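Local coordinates for ABC transporter, solute-binding protein (PDB 6LKJ) that is an extracellular solute-binding lipoprotein of an ABC transporter that holds a hexose 6-phosphate between its lobes and may bind thiamine or its pyrophosphate, at residues A[57-62]-A[212-217]. Numbering follows the deposited sequence.
Sequences GGVLSE and MLNVDG. With BGP (6-O-phosphono-beta-D-galactopyranose), chain B.
Gly57 and Gly58 meet Gly217 through two antiparallel backbone hydrogen bonds, Gly57 N to Gly217 O (3.0 Å) and Gly217 N to Gly58 O (3.1 Å), which extend the pairing of strand 54-56 with strand 213-221 to the rim of the sugar site. Gly58 O also receives a CA-H...O contact from Asp216. Both glycines adopt positive phi, where a side chain would collide with the preceding carbonyl, and Gly58 can thus turn its N-H to the sugar, giving a nearly straight bond (166°) to O3 of the bound 6-O-phosphono-beta-D-galactopyranose. Val59 then centres an inverse gamma turn that leads the chain into helix 60-63. The Val59 and Asn214 side chains cross obliquely, Val59 CG1 lying 3.7 Å from Asn214 CB, so that the nonpolar valine branch packs on the CH2 of Asn214 and leaves the amide to its polar partners. That amide is fixed at both ends: ND2 donates to sugar O2 almost linearly (171°), while OD1 is hydrogen-bonded by Gln142 of helix 138-151. Asp216 turns its CG anti to its own carbonyl carbon (chi1 -63°), bringing the carboxylate across the O2-O3 edge of the sugar. Asp216 OD1 accepts from sugar O2, Asp216 OD2 from sugar O3 at 2.6 Å, and Tyr9 also bonds to OD2; a carboxylate suits this place because its two oxygens match neighbouring hydroxyls. On the side remote from the sugar, Leu60 CD1 lies 3.3 Å from Gly217 O, close packing against a residue without a side chain. Two waters donate to Val215 O and tie it to Ser61, one through N and one through OG. The Gly57-Gly58 loop beside a strand bearing Asn214 and Asp216 forms part of the interlobe ligand cleft of a periplasmic-binding-protein fold, completed around the sugar phosphate by Thr36, Thr138, Thr139 and Thr170.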
loop_
_atom_site.group_PDB
_atom_site.type_symbol
_atom_site.label_atom_id
_atom_site.label_comp_id
_atom_site.label_asym_id
_atom_site.label_seq_id
_atom_site.Cartn_x
_atom_site.Cartn_y
_atom_site.Cartn_z
ATOM N N GLY A 57 6.506 4.239 -0.597
ATOM C CA GLY A 57 5.438 3.363 -0.168
ATOM C C GLY A 57 4.447 4.072 0.740
ATOM O O GLY A 57 4.737 5.104 1.351
ATOM N N GLY A 58 3.255 3.497 0.830
ATOM C CA GLY A 58 2.179 4.095 1.587
ATOM C C GLY A 58 1.475 5.198 0.815
ATOM O O GLY A 58 2.000 5.775 -0.137
ATOM N N VAL A 59 0.246 5.488 1.240
ATOM C CA VAL A 59 -0.536 6.552 0.621
ATOM C C VAL A 59 -0.062 7.885 1.189
ATOM O O VAL A 59 -0.768 8.536 1.968
ATOM C CB VAL A 59 -2.047 6.329 0.826
ATOM C CG1 VAL A 59 -2.541 5.241 -0.118
ATOM C CG2 VAL A 59 -2.351 5.935 2.266
ATOM N N LEU A 60 1.142 8.302 0.784
ATOM C CA LEU A 60 1.797 9.442 1.417
ATOM C C LEU A 60 1.068 10.748 1.127
ATOM O O LEU A 60 1.003 11.631 1.991
ATOM C CB LEU A 60 3.250 9.532 0.953
ATOM C CG LEU A 60 4.148 8.356 1.335
ATOM C CD1 LEU A 60 5.560 8.574 0.814
ATOM C CD2 LEU A 60 4.145 8.155 2.841
ATOM N N SER A 61 0.514 10.892 -0.078
ATOM C CA SER A 61 -0.155 12.134 -0.448
ATOM C C SER A 61 -1.347 12.452 0.444
ATOM O O SER A 61 -1.831 13.589 0.417
ATOM C CB SER A 61 -0.611 12.072 -1.908
ATOM O OG SER A 61 -1.756 11.251 -2.052
ATOM N N GLU A 62 -1.818 11.492 1.241
ATOM C CA GLU A 62 -2.997 11.688 2.067
ATOM C C GLU A 62 -2.783 11.408 3.548
ATOM O O GLU A 62 -3.645 11.779 4.352
ATOM C CB GLU A 62 -4.151 10.807 1.560
ATOM C CG GLU A 62 -4.676 11.204 0.191
ATOM C CD GLU A 62 -5.508 10.112 -0.456
ATOM O OE1 GLU A 62 -5.479 8.965 0.038
ATOM O OE2 GLU A 62 -6.191 10.401 -1.462
ATOM N N MET A 212 -10.787 -0.159 -2.888
ATOM C CA MET A 212 -9.959 1.025 -2.705
ATOM C C MET A 212 -8.642 0.862 -3.455
ATOM O O MET A 212 -7.978 -0.173 -3.349
ATOM C CB MET A 212 -9.694 1.264 -1.219
ATOM C CG MET A 212 -8.716 2.396 -0.943
ATOM S SD MET A 212 -9.445 4.015 -1.258
ATOM C CE MET A 212 -10.851 3.946 -0.153
ATOM N N LEU A 213 -8.267 1.886 -4.218
ATOM C CA LEU A 213 -7.018 1.894 -4.969
ATOM C C LEU A 213 -6.036 2.837 -4.286
ATOM O O LEU A 213 -6.282 4.045 -4.209
ATOM C CB LEU A 213 -7.247 2.319 -6.420
ATOM C CG LEU A 213 -5.987 2.348 -7.289
ATOM C CD1 LEU A 213 -5.384 0.957 -7.411
ATOM C CD2 LEU A 213 -6.286 2.927 -8.665
ATOM N N ASN A 214 -4.932 2.282 -3.791
ATOM C CA ASN A 214 -3.892 3.089 -3.170
ATOM C C ASN A 214 -3.008 3.716 -4.238
ATOM O O ASN A 214 -2.556 3.031 -5.162
ATOM C CB ASN A 214 -3.032 2.240 -2.232
ATOM C CG ASN A 214 -3.814 1.661 -1.076
ATOM O OD1 ASN A 214 -4.963 2.032 -0.834
ATOM N ND2 ASN A 214 -3.185 0.747 -0.345
ATOM N N VAL A 215 -2.759 5.012 -4.110
ATOM C CA VAL A 215 -1.745 5.698 -4.902
ATOM C C VAL A 215 -0.519 5.825 -4.007
ATOM O O VAL A 215 -0.423 6.747 -3.190
ATOM C CB VAL A 215 -2.230 7.059 -5.408
ATOM C CG1 VAL A 215 -1.172 7.696 -6.302
ATOM C CG2 VAL A 215 -3.541 6.908 -6.162
ATOM N N ASP A 216 0.411 4.884 -4.142
ATOM C CA ASP A 216 1.636 4.918 -3.358
ATOM C C ASP A 216 2.529 6.065 -3.818
ATOM O O ASP A 216 2.586 6.400 -5.003
ATOM C CB ASP A 216 2.381 3.590 -3.478
ATOM C CG ASP A 216 1.589 2.421 -2.920
ATOM O OD1 ASP A 216 0.458 2.632 -2.428
ATOM O OD2 ASP A 216 2.104 1.283 -2.970
ATOM N N GLY A 217 3.240 6.670 -2.861
ATOM C CA GLY A 217 4.004 7.867 -3.128
ATOM C C GLY A 217 5.455 7.735 -2.697
ATOM O O GLY A 217 5.842 6.793 -1.998
HETATM C C1 BGP B . -0.328 -1.123 0.982
HETATM C C2 BGP B . 0.317 0.071 0.299
HETATM C C3 BGP B . 1.788 -0.114 0.184
HETATM C C4 BGP B . 2.416 -0.387 1.522
HETATM C C5 BGP B . 1.752 -1.583 2.203
HETATM C C6 BGP B . 2.347 -1.810 3.555
HETATM O O1 BGP B . -1.651 -0.906 1.139
HETATM O O2 BGP B . -0.252 0.233 -1.023
HETATM O O3 BGP B . 2.382 1.079 -0.366
HETATM O O4 BGP B . 2.245 0.782 2.339
HETATM O O5 BGP B . 0.300 -1.377 2.331
HETATM O O6 BGP B . 2.076 -0.728 4.372
HETATM P P BGP B . 1.338 -0.994 5.820
HETATM O O1P BGP B . -0.066 -1.492 5.598
HETATM O O2P BGP B . 1.296 0.308 6.587
HETATM O O3P BGP B . 2.119 -2.011 6.607
HETATM O O HOH W 1 0.885 9.028 -2.440
HETATM O O HOH W 2 -2.132 8.617 -1.630
#